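Local coordinates for tryptophan--tRNA ligase (Aeropyrum pernix, PDB 3A04), which charges tRNA(Trp) with L-tryptophan at the expense of ATP, which is split into AMP and diphosphate, at residues 157-162 with 185-190. Sequence-based numbering, arbitrary orientation. Where two conformers were deposited one is given.
Sequences PYFRLI and KMMASL
Two helices at the subunit interface of the class I synthetase dimer, 156-165 and 183-197, meet here through I162 of the first and M187 and L190 of the second. The local axes come no closer than 11.0 Å and their N-to-C directions differ by 122°. The touching is apolar, and no hydrogen bond crosses between the two segments. I162 buries more than any other residue here. Its CG2 lies anti to the backbone N, while CG1 is beside that N (chi1 -63°); this sends the CG2 methyl to the second helix, where it rests 3.8 Å from CB of L190. The same methyl lies 4.2 Å from SD of M187, whose side chain crosses that of I162 at about a right angle. L190 also reaches back: its CD1 sits 3.9 Å from the carbonyl O of I162. M187 starts out with CG anti to the backbone N (chi1 178°), and bends at both following torsions carry the sulfur to I162 and the ring of F159. F159 was modelled in two conformers, and its ring contacts hold for one of them: SD approaches CE1 of F159 obliquely at 4.5 Å, and CB of I162, from the same helix, lies 4.1 Å above one face of the ring, toward the rim. All four residues are buried, and the second subunit adds to the cluster: F159 meets F159 of that subunit, and M187 and L190 pack on L190 and M187 of the other chain. Further along the same helix pair, Y158 hydrogen-bonds D195 through its OH. The arrangement is an apolar helix-helix contact in the class I catalytic domain that continues into the dimer interface, consistent with the homodimers that tryptophanyl-tRNA synthetases form.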
loop_
_atom_site.group_PDB
_atom_site.type_symbol
_atom_site.label_atom_id
_atom_site.label_comp_id
_atom_site.label_asym_id
_atom_site.label_seq_id
_atom_site.Cartn_x
_atom_site.Cartn_y
_atom_site.Cartn_z
ATOM N N PRO A 157 8.401 5.895 -5.670
ATOM C CA PRO A 157 9.221 5.880 -4.444
ATOM C C PRO A 157 8.388 6.095 -3.142
ATOM O O PRO A 157 8.693 5.515 -2.051
ATOM C CB PRO A 157 10.250 7.034 -4.665
ATOM C CG PRO A 157 10.068 7.510 -6.067
ATOM C CD PRO A 157 8.785 6.947 -6.639
ATOM N N TYR A 158 7.325 6.893 -3.253
ATOM C CA TYR A 158 6.445 7.201 -2.095
ATOM C C TYR A 158 5.724 5.935 -1.763
ATOM O O TYR A 158 5.597 5.531 -0.662
ATOM C CB TYR A 158 5.380 8.213 -2.585
ATOM C CG TYR A 158 4.149 8.407 -1.744
ATOM C CD1 TYR A 158 4.174 9.284 -0.660
ATOM C CD2 TYR A 158 2.937 7.882 -2.128
ATOM C CE1 TYR A 158 3.015 9.536 0.078
ATOM C CE2 TYR A 158 1.797 8.121 -1.420
ATOM C CZ TYR A 158 1.813 8.988 -0.376
ATOM O OH TYR A 158 0.628 9.205 0.285
ATOM N N PHE A 159 5.212 5.258 -2.752
ATOM C CA PHE A 159 4.474 4.066 -2.436
ATOM C C PHE A 159 5.409 2.933 -1.963
ATOM O O PHE A 159 5.026 2.143 -1.162
ATOM C CB PHE A 159 3.483 3.407 -3.526
ATOM C CG PHE A 159 2.453 2.465 -2.901
ATOM C CD1 PHE A 159 1.375 2.937 -2.191
ATOM C CD2 PHE A 159 2.560 1.091 -3.029
ATOM C CE1 PHE A 159 0.488 2.069 -1.632
ATOM C CE2 PHE A 159 1.625 0.260 -2.456
ATOM C CZ PHE A 159 0.633 0.767 -1.767
ATOM N N ARG A 160 6.614 2.877 -2.475
ATOM C CA ARG A 160 7.548 1.857 -1.962
ATOM C C ARG A 160 7.773 2.024 -0.453
ATOM O O ARG A 160 7.924 1.043 0.284
ATOM C CB ARG A 160 8.882 1.979 -2.687
ATOM C CG ARG A 160 9.820 0.788 -2.353
ATOM C CD ARG A 160 11.133 0.874 -3.182
ATOM N NE ARG A 160 10.931 1.005 -4.598
ATOM C CZ ARG A 160 11.638 1.808 -5.385
ATOM N NH1 ARG A 160 12.594 2.567 -4.880
ATOM N NH2 ARG A 160 11.393 1.826 -6.679
ATOM N N LEU A 161 7.764 3.265 0.070
ATOM C CA LEU A 161 7.936 3.340 1.495
ATOM C C LEU A 161 6.803 2.670 2.227
ATOM O O LEU A 161 7.017 2.129 3.314
ATOM C CB LEU A 161 7.979 4.858 1.984
ATOM C CG LEU A 161 9.231 5.655 1.539
ATOM C CD1 LEU A 161 8.993 7.150 1.883
ATOM C CD2 LEU A 161 10.436 5.079 2.315
ATOM N N ILE A 162 5.580 2.879 1.710
ATOM C CA ILE A 162 4.420 2.325 2.343
ATOM C C ILE A 162 4.567 0.808 2.349
ATOM O O ILE A 162 4.301 0.150 3.386
ATOM C CB ILE A 162 3.108 2.728 1.591
ATOM C CG1 ILE A 162 2.911 4.284 1.632
ATOM C CG2 ILE A 162 1.885 2.010 2.229
ATOM C CD1 ILE A 162 1.769 4.764 0.663
ATOM N N LYS A 185 -7.774 1.250 7.642
ATOM C CA LYS A 185 -7.107 2.054 8.628
ATOM C C LYS A 185 -5.661 1.674 8.723
ATOM O O LYS A 185 -4.808 2.501 9.010
ATOM C CB LYS A 185 -7.805 1.915 10.033
ATOM C CG LYS A 185 -9.216 2.682 9.986
ATOM C CD LYS A 185 -10.114 2.355 11.193
ATOM C CE LYS A 185 -9.484 2.778 12.439
ATOM N NZ LYS A 185 -10.195 2.116 13.641
ATOM N N MET A 186 -5.340 0.436 8.441
ATOM C CA MET A 186 -3.965 0.011 8.437
ATOM C C MET A 186 -3.252 0.696 7.301
ATOM O O MET A 186 -2.239 1.268 7.471
ATOM C CB MET A 186 -3.611 -1.485 8.319
ATOM C CG MET A 186 -4.339 -2.401 9.332
ATOM S SD MET A 186 -3.635 -4.052 9.560
ATOM C CE MET A 186 -4.510 -5.120 8.406
ATOM N N MET A 187 -3.819 0.623 6.134
ATOM C CA MET A 187 -3.231 1.324 4.976
ATOM C C MET A 187 -3.102 2.828 5.269
ATOM O O MET A 187 -2.075 3.484 4.941
ATOM C CB MET A 187 -4.069 1.038 3.744
ATOM C CG MET A 187 -3.584 1.762 2.483
ATOM S SD MET A 187 -2.123 0.872 1.793
ATOM C CE MET A 187 -2.782 -0.694 1.747
ATOM N N ALA A 188 -4.152 3.431 5.822
ATOM C CA ALA A 188 -4.062 4.886 6.062
ATOM C C ALA A 188 -2.936 5.295 6.994
ATOM O O ALA A 188 -2.324 6.364 6.840
ATOM C CB ALA A 188 -5.402 5.396 6.612
ATOM N N SER A 189 -2.707 4.485 8.030
ATOM C CA SER A 189 -1.661 4.788 8.965
ATOM C C SER A 189 -0.257 4.751 8.298
ATOM O O SER A 189 0.557 5.651 8.470
ATOM C CB SER A 189 -1.767 3.807 10.121
ATOM O OG SER A 189 -0.676 4.069 10.957
ATOM N N LEU A 190 0.022 3.714 7.532
ATOM C CA LEU A 190 1.308 3.666 6.785
ATOM C C LEU A 190 1.408 4.809 5.773
ATOM O O LEU A 190 2.488 5.336 5.537
ATOM C CB LEU A 190 1.492 2.343 6.021
ATOM C CG LEU A 190 1.383 1.024 6.824
ATOM C CD1 LEU A 190 1.382 -0.212 5.916
ATOM C CD2 LEU A 190 2.513 0.892 7.795
#